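Local coordinates for protein xyloglucan-specific endo-beta-1,4-glucanase BoGH9A (Bacteroides ovatus, PDB 6DHT) that cleaves the beta-1,4-glucan backbone of xyloglucan as a family 9 endo-glucanase, releasing xyloglucan oligosaccharides, at residues V160-G165 with M225-D230; H238-P243 with Q256-V261. All blocks are in the same frame, centred on the assembly; numbering follows the deposited sequence. Where two conformers were deposited one is given.

How the contacts relate
Contacts 1 and 2 sit side by side, their centres about 12 Å apart, in the region where the helices of the GH9 catalytic domain give way to a small mixed sheet. Contact 1 closes before contact 2 opens, and strand 239-241 is the next regular element after helix 213-226. Met-228 and Ser-162 join the two: Met-228 SD lies 3.6 Å from Val-260 CG1, and Ser-162 O is 3.4 Å from Leu-240 CD1, so contact 1 packs on the Leu-240 and Val-260 face of the strand pair. On the other face the side chain of Thr-241 comes within about 6 Å of that of Asp-171, the predicted nucleophile. Contact 1 lies away from the annotated sites.

Contact 1: V160-G165 with M225-D230; sequences VSSSKG and MLTMQD
Ser-162 and Thr-227 meet hydroxyl to hydroxyl, Ser-162 OG donating to Thr-227 OG1 over 2.7 Å. The serine oxygen swings anti to its own backbone N (chi1 -165°), which carries it to the tight side of the contact. Here it also rests 3.4 Å from Met-228 SD, and Trp-224 NE1 adds a weak hydrogen bond to it. Thr-227 OG1 in turn is hydrogen-bonded to Trp-224 O, one turn back on the helix, so a short polar relay links the loop to the last turn of helix 213-226. Threonine suits this spot: its hydroxyl serves both loop and helix. The chain bends here through a type I beta turn from Leu-226 to Gln-229, with Met-228 N bonded to Met-225 O at 2.9 Å, and the loop that follows strand 159-160 lies across this turn, within the (alpha/alpha)6-barrel catalytic fold of GH9 enzymes. Met-228, bent at chi2 and chi3, brings its sulfur alongside the serine hydroxyl, its flexible thioether folding back in this buried place. Toward Ser-161, which is exposed, the fit is looser: Ser-161 O comes no closer to the threonine than 3.9 Å, at Thr-227 CB. A water mediates instead, lying 2.7 Å from Ser-161 O and 2.9 Å from Thr-227 O. Replacing Ser-162 with an alanine would probably leave Thr-227 OG1 without its loop donor and open a small gap beside the sulfur of Met-228.

Contact 2: H238-P243 with Q256-V261; sequences HKLTTP and QQRYVV
Residues 239-241 and 259-261 run antiparallel, with Thr-241 and Tyr-259 as a hydrogen-bonded pair and Leu-240 and Val-260 as the neighbouring non-hydrogen-bonded one. Thr-241 N reaches Tyr-259 O at 2.8 Å and Tyr-259 N reaches Thr-241 O at 2.7 Å. The bond from Val-261 N to Lys-239 O is longer, at 3.3 Å. On the face of the non-hydrogen-bonded pair, Leu-240 CG meets Val-260 CG1 at 4.1 Å. With CG anti to the backbone N (chi1 -172°), the leucine sends CD2 over one face of the Arg-258 guanidinium, 3.4 Å from Arg-258 NE. Arg-258 bends at chi2 and chi3 to lie across this methyl, and Thr-242 CG2 sits at the edge of its guanidinium; the charged end is matched by a salt bridge to Asp-140, and Tyr-172 O takes another of its nitrogens. A long arginine thus suits the place, its flat head giving apolar contact and charge together. On the opposite face, Tyr-259 turns the edge of its ring to Thr-241 O, and Pro-243 CG touches Tyr-259 CE1 at 3.7 Å, the two side chains crossing at about a right angle. Just past the strand, proline offers a rigid apolar surface to the tyrosine ring. Thr-241 OG1 bonds to Thr-242 O at 2.7 Å, in the carbonyl plane on a lone pair, and also to Thr-330. Strands 239-241 and 259-260 are thus adjacent antiparallel members of a mixed sheet, bordered by strands 174-175 and 143-145, near the predicted active site of this GH9 domain.

Contact 1: V160-G165 with M225-D230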
ATOM      1  N   VAL A 160      10.369  11.311  26.709  1.00 30.21           N
ATOM      2  CA  VAL A 160       9.551  10.109  26.662  1.00 29.53           C
ATOM      3  C   VAL A 160      10.211   9.052  25.794  1.00 22.05           C
ATOM      4  O   VAL A 160      11.076   9.356  24.968  1.00 24.24           O
ATOM      5  CB  VAL A 160       8.131  10.396  26.113  1.00 29.29           C
ATOM      6  CG1 VAL A 160       7.403  11.372  27.018  1.00 32.05           C
ATOM      7  CG2 VAL A 160       8.173  10.934  24.698  1.00 26.42           C
ATOM      8  N   SER A 161       9.796   7.808  25.981  1.00 23.71           N
ATOM      9  CA  SER A 161      10.245   6.736  25.107  1.00 25.98           C
ATOM     10  C   SER A 161       9.103   6.419  24.144  1.00 22.62           C
ATOM     11  O   SER A 161       7.946   6.302  24.547  1.00 24.22           O
ATOM     12  CB  SER A 161      10.632   5.514  25.922  1.00 22.41           C
ATOM     13  OG  SER A 161      11.063   4.443  25.102  1.00 30.40           O
ATOM     14  N   SER A 162       9.446   6.317  22.866  1.00 20.42           N
ATOM     15  CA  SER A 162       8.462   6.036  21.811  1.00 22.48           C
ATOM     16  C   SER A 162       9.151   5.203  20.717  1.00 18.97           C
ATOM     17  O   SER A 162       9.421   5.692  19.608  1.00 20.19           O
ATOM     18  CB  SER A 162       7.916   7.348  21.239  1.00 23.20           C
ATOM     19  OG  SER A 162       6.727   7.161  20.467  1.00 20.76           O
ATOM     20  N   SER A 163       9.421   3.946  21.061  1.00 18.57           N
ATOM     21  CA  SER A 163      10.294   3.079  20.286  0.52 22.00           C
ATOM     22  C   SER A 163       9.504   2.109  19.415  1.00 18.28           C
ATOM     23  O   SER A 163       8.301   1.929  19.609  1.00 20.02           O
ATOM     24  CB  SER A 163      11.206   2.292  21.228  0.52 24.18           C
ATOM     25  OG  SER A 163      10.476   1.317  21.947  0.52 25.35           O
ATOM     26  N   LYS A 164      10.223   1.486  18.477  1.00 18.99           N
ATOM     27  CA  LYS A 164       9.676   0.548  17.487  1.00 18.33           C
ATOM     28  C   LYS A 164       8.941   1.332  16.413  1.00 16.80           C
ATOM     29  O   LYS A 164       9.116   2.534  16.263  1.00 16.92           O
ATOM     30  CB  LYS A 164       8.809  -0.547  18.134  1.00 19.49           C
ATOM     31  CG  LYS A 164       9.577  -1.379  19.155  1.00 20.41           C
ATOM     32  CD  LYS A 164       8.674  -2.325  19.909  1.00 20.56           C
ATOM     33  CE  LYS A 164       8.197  -3.445  19.032  1.00 20.98           C
ATOM     34  NZ  LYS A 164       7.457  -4.427  19.856  1.00 21.53           N
ATOM     35  N   GLY A 165       8.118   0.641  15.637  1.00 17.29           N
ATOM     36  CA  GLY A 165       7.529   1.269  14.467  1.00 15.68           C
ATOM     37  C   GLY A 165       8.446   1.302  13.260  1.00 16.99           C
ATOM     38  O   GLY A 165       9.649   1.047  13.353  1.00 16.03           O
ATOM     39  N   MET A 225       2.702   2.731  18.059  1.00 16.19           N
ATOM     40  CA  MET A 225       1.575   3.663  18.035  1.00 14.83           C
ATOM     41  C   MET A 225       0.988   3.890  19.434  1.00 17.98           C
ATOM     42  O   MET A 225       0.634   5.014  19.768  1.00 16.69           O
ATOM     43  CB  MET A 225       0.482   3.165  17.076  1.00 14.82           C
ATOM     44  CG  MET A 225       0.884   3.201  15.635  1.00 14.40           C
ATOM     45  SD  MET A 225      -0.445   2.691  14.524  1.00 15.79           S
ATOM     46  CE  MET A 225      -1.398   4.194  14.426  1.00 18.02           C
ATOM     47  N   LEU A 226       0.877   2.828  20.224  1.00 17.83           N
ATOM     48  CA  LEU A 226       0.384   2.940  21.601  1.00 17.45           C
ATOM     49  C   LEU A 226       1.146   4.003  22.402  1.00 20.96           C
ATOM     50  O   LEU A 226       0.544   4.714  23.215  1.00 21.95           O
ATOM     51  CB  LEU A 226       0.462   1.585  22.301  1.00 18.72           C
ATOM     52  CG  LEU A 226      -0.509   0.526  21.783  1.00 19.43           C
ATOM     53  CD1 LEU A 226      -0.191  -0.783  22.447  1.00 19.56           C
ATOM     54  CD2 LEU A 226      -1.955   0.879  22.080  1.00 20.96           C
ATOM     55  N   THR A 227       2.450   4.117  22.160  1.00 18.44           N
ATOM     56  CA  THR A 227       3.295   5.075  22.890  1.00 19.62           C
ATOM     57  C   THR A 227       3.089   6.529  22.457  1.00 23.16           C
ATOM     58  O   THR A 227       3.610   7.455  23.090  1.00 21.54           O
ATOM     59  CB  THR A 227       4.802   4.743  22.766  1.00 20.35           C
ATOM     60  OG1 THR A 227       5.300   5.105  21.466  1.00 18.99           O
ATOM     61  CG2 THR A 227       5.067   3.273  23.052  1.00 20.92           C
ATOM     62  N   MET A 228       2.340   6.749  21.388  1.00 18.39           N
ATOM     63  CA  MET A 228       2.077   8.079  20.870  1.00 17.56           C
ATOM     64  C   MET A 228       0.796   8.695  21.418  1.00 16.62           C
ATOM     65  O   MET A 228       0.415   9.792  20.981  1.00 18.72           O
ATOM     66  CB  MET A 228       2.054   8.042  19.341  1.00 20.73           C
ATOM     67  CG  MET A 228       3.411   7.756  18.753  1.00 17.25           C
ATOM     68  SD  MET A 228       4.523   9.152  18.794  1.00 18.93           S
ATOM     69  CE  MET A 228       3.832  10.090  17.488  1.00 19.64           C
ATOM     70  N   GLN A 229       0.139   7.970  22.326  1.00 20.21           N
ATOM     71  CA  GLN A 229      -1.063   8.439  23.001  1.00 20.58           C
ATOM     72  C   GLN A 229      -0.716   9.005  24.381  1.00 21.86           C
ATOM     73  O   GLN A 229      -0.077   8.327  25.172  1.00 22.16           O
ATOM     74  CB  GLN A 229      -2.058   7.290  23.158  1.00 21.98           C
ATOM     75  CG  GLN A 229      -3.383   7.741  23.754  1.00 20.95           C
ATOM     76  CD  GLN A 229      -4.457   6.688  23.673  1.00 15.51           C
ATOM     77  OE1 GLN A 229      -4.236   5.536  24.014  1.00 19.05           O
ATOM     78  NE2 GLN A 229      -5.641   7.104  23.276  1.00 20.80           N
ATOM     79  N   ASP A 230      -1.153  10.234  24.635  1.00 25.14           N
ATOM     80  CA  ASP A 230      -0.972  10.882  25.940  1.00 22.70           C
ATOM     81  C   ASP A 230      -1.840  10.119  26.939  1.00 25.41           C
ATOM     82  O   ASP A 230      -3.047  10.025  26.738  1.00 26.21           O
ATOM     83  CB  ASP A 230      -1.402  12.340  25.824  1.00 24.91           C
ATOM     84  CG  ASP A 230      -1.235  13.122  27.131  1.00 27.66           C
ATOM     85  OD1 ASP A 230      -1.225  12.509  28.217  1.00 31.51           O
ATOM     86  OD2 ASP A 230      -1.126  14.367  27.045  1.00 37.07           O
TER
HETATM   87  O   HOH W   1       5.810   7.832  24.937  1.00 28.72           O

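Contact 2: H238-P243 with Q256-V261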
ATOM      1  N   HIS A 238       0.881  13.741  16.334  1.00 19.12           N
ATOM      2  CA  HIS A 238       0.771  13.536  14.885  1.00 18.22           C
ATOM      3  C   HIS A 238       1.907  12.682  14.341  1.00 22.64           C
ATOM      4  O   HIS A 238       1.678  11.785  13.518  1.00 19.58           O
ATOM      5  CB  HIS A 238       0.722  14.892  14.188  1.00 21.09           C
ATOM      6  CG  HIS A 238       0.301  14.854  12.750  1.00 21.12           C
ATOM      7  ND1 HIS A 238      -0.990  14.574  12.340  1.00 19.12           N
ATOM      8  CD2 HIS A 238       0.996  15.108  11.622  1.00 17.29           C
ATOM      9  CE1 HIS A 238      -1.066  14.660  11.029  1.00 19.35           C
ATOM     10  NE2 HIS A 238       0.129  14.977  10.563  1.00 19.86           N
ATOM     11  N   LYS A 239       3.138  12.963  14.758  1.00 20.50           N
ATOM     12  CA  LYS A 239       4.293  12.227  14.257  1.00 17.76           C
ATOM     13  C   LYS A 239       5.463  12.317  15.240  1.00 21.10           C
ATOM     14  O   LYS A 239       5.456  13.142  16.180  1.00 20.24           O
ATOM     15  CB  LYS A 239       4.700  12.746  12.886  1.00 16.66           C
ATOM     16  CG  LYS A 239       5.044  14.246  12.882  1.00 18.87           C
ATOM     17  CD  LYS A 239       5.506  14.703  11.511  1.00 21.29           C
ATOM     18  CE  LYS A 239       5.649  16.224  11.436  1.00 21.78           C
ATOM     19  NZ  LYS A 239       6.191  16.691  10.142  1.00 21.91           N
ATOM     20  N   LEU A 240       6.448  11.448  15.029  1.00 19.18           N
ATOM     21  CA  LEU A 240       7.708  11.456  15.748  1.00 18.57           C
ATOM     22  C   LEU A 240       8.757  11.771  14.704  1.00 19.78           C
ATOM     23  O   LEU A 240       8.887  11.064  13.705  1.00 18.08           O
ATOM     24  CB  LEU A 240       7.942  10.119  16.435  1.00 18.82           C
ATOM     25  CG  LEU A 240       9.130  10.006  17.401  1.00 20.41           C
ATOM     26  CD1 LEU A 240       8.979   8.793  18.284  1.00 21.56           C
ATOM     27  CD2 LEU A 240      10.437   9.907  16.633  1.00 19.80           C
ATOM     28  N   THR A 241       9.485  12.874  14.896  1.00 21.13           N
ATOM     29  CA  THR A 241      10.277  13.438  13.817  1.00 18.14           C
ATOM     30  C   THR A 241      11.494  14.211  14.321  1.00 21.76           C
ATOM     31  O   THR A 241      11.554  14.639  15.479  1.00 19.86           O
ATOM     32  CB  THR A 241       9.390  14.393  12.958  1.00 19.80           C
ATOM     33  OG1 THR A 241      10.088  14.864  11.811  1.00 22.88           O
ATOM     34  CG2 THR A 241       8.865  15.574  13.806  1.00 21.80           C
ATOM     35  N   THR A 242      12.463  14.359  13.434  1.00 18.04           N
ATOM     36  CA  THR A 242      13.532  15.340  13.621  1.00 17.41           C
ATOM     37  C   THR A 242      13.002  16.652  13.079  1.00 21.40           C
ATOM     38  O   THR A 242      12.011  16.690  12.366  1.00 23.57           O
ATOM     39  CB  THR A 242      14.767  14.909  12.847  1.00 18.21           C
ATOM     40  OG1 THR A 242      14.398  14.569  11.513  1.00 19.13           O
ATOM     41  CG2 THR A 242      15.429  13.724  13.498  1.00 18.48           C
ATOM     42  N   PRO A 243      13.663  17.777  13.406  1.00 20.68           N
ATOM     43  CA  PRO A 243      13.160  19.031  12.835  1.00 22.03           C
ATOM     44  C   PRO A 243      13.319  19.130  11.319  1.00 19.03           C
ATOM     45  O   PRO A 243      12.452  19.682  10.626  1.00 23.28           O
ATOM     46  CB  PRO A 243      14.033  20.090  13.532  1.00 22.07           C
ATOM     47  CG  PRO A 243      14.366  19.463  14.830  1.00 22.13           C
ATOM     48  CD  PRO A 243      14.593  18.005  14.518  1.00 26.36           C
ATOM     49  N   GLN A 256      20.320  14.202  14.661  1.00 24.32           N
ATOM     50  CA  GLN A 256      19.298  15.169  15.061  1.00 26.16           C
ATOM     51  C   GLN A 256      18.436  14.677  16.218  1.00 27.50           C
ATOM     52  O   GLN A 256      18.203  13.478  16.380  1.00 23.07           O
ATOM     53  CB  GLN A 256      18.393  15.538  13.895  1.00 25.83           C
ATOM     54  CG  GLN A 256      18.974  16.487  12.899  1.00 23.94           C
ATOM     55  CD  GLN A 256      17.929  16.958  11.906  1.00 23.86           C
ATOM     56  OE1 GLN A 256      17.049  17.757  12.238  1.00 23.89           O
ATOM     57  NE2 GLN A 256      17.982  16.416  10.696  1.00 24.42           N
ATOM     58  N   GLN A 257      17.949  15.616  17.017  1.00 26.23           N
ATOM     59  CA  GLN A 257      17.078  15.288  18.135  1.00 28.05           C
ATOM     60  C   GLN A 257      15.699  14.869  17.607  1.00 23.13           C
ATOM     61  O   GLN A 257      15.214  15.435  16.623  1.00 23.20           O
ATOM     62  CB  GLN A 257      16.963  16.497  19.085  1.00 28.90           C
ATOM     63  CG  GLN A 257      15.963  16.355  20.225  1.00 32.58           C
ATOM     64  CD  GLN A 257      16.322  15.242  21.202  1.00 45.10           C
ATOM     65  OE1 GLN A 257      15.567  14.274  21.362  1.00 41.66           O
ATOM     66  NE2 GLN A 257      17.467  15.380  21.874  1.00 43.90           N
ATOM     67  N   ARG A 258      15.090  13.900  18.286  1.00 23.92           N
ATOM     68  CA  ARG A 258      13.760  13.381  17.930  1.00 23.82           C
ATOM     69  C   ARG A 258      12.677  13.978  18.826  1.00 22.72           C
ATOM     70  O   ARG A 258      12.847  14.060  20.048  1.00 24.16           O
ATOM     71  CB  ARG A 258      13.751  11.847  18.035  1.00 22.94           C
ATOM     72  CG  ARG A 258      14.752  11.153  17.116  1.00 19.42           C
ATOM     73  CD  ARG A 258      14.235  11.015  15.701  1.00 22.20           C
ATOM     74  NE  ARG A 258      13.586   9.723  15.480  1.00 18.28           N
ATOM     75  CZ  ARG A 258      13.277   9.251  14.271  1.00 20.29           C
ATOM     76  NH1 ARG A 258      13.495   9.956  13.175  1.00 19.42           N
ATOM     77  NH2 ARG A 258      12.705   8.060  14.169  1.00 20.14           N
ATOM     78  N   TYR A 259      11.573  14.390  18.206  1.00 21.23           N
ATOM     79  CA  TYR A 259      10.452  15.023  18.902  1.00 19.31           C
ATOM     80  C   TYR A 259       9.133  14.342  18.581  1.00 24.29           C
ATOM     81  O   TYR A 259       8.987  13.796  17.494  1.00 20.86           O
ATOM     82  CB  TYR A 259      10.285  16.481  18.471  1.00 23.59           C
ATOM     83  CG  TYR A 259      11.439  17.399  18.808  1.00 25.44           C
ATOM     84  CD1 TYR A 259      12.514  17.521  17.955  1.00 26.44           C
ATOM     85  CD2 TYR A 259      11.421  18.164  19.962  1.00 26.77           C
ATOM     86  CE1 TYR A 259      13.570  18.363  18.247  1.00 28.19           C
ATOM     87  CE2 TYR A 259      12.474  19.021  20.265  1.00 29.82           C
ATOM     88  CZ  TYR A 259      13.544  19.107  19.403  1.00 34.59           C
ATOM     89  OH  TYR A 259      14.602  19.947  19.680  1.00 32.53           O
ATOM     90  N   VAL A 260       8.189  14.386  19.512  1.00 22.96           N
ATOM     91  CA  VAL A 260       6.775  14.186  19.179  1.00 24.14           C
ATOM     92  C   VAL A 260       6.124  15.560  19.135  1.00 30.04           C
ATOM     93  O   VAL A 260       6.430  16.442  19.954  1.00 26.26           O
ATOM     94  CB  VAL A 260       6.013  13.215  20.129  1.00 23.77           C
ATOM     95  CG1 VAL A 260       6.616  11.806  20.072  1.00 23.61           C
ATOM     96  CG2 VAL A 260       5.991  13.732  21.551  1.00 29.81           C
ATOM     97  N   VAL A 261       5.277  15.767  18.143  1.00 21.87           N
ATOM     98  CA  VAL A 261       4.650  17.054  17.920  1.00 24.10           C
ATOM     99  C   VAL A 261       3.133  17.029  18.147  1.00 22.93           C
ATOM    100  O   VAL A 261       2.553  15.998  18.539  1.00 23.45           O
ATOM    101  CB  VAL A 261       4.990  17.562  16.529  1.00 20.97           C
ATOM    102  CG1 VAL A 261       6.502  17.677  16.375  1.00 23.42           C
ATOM    103  CG2 VAL A 261       4.429  16.617  15.465  1.00 25.06           C
TER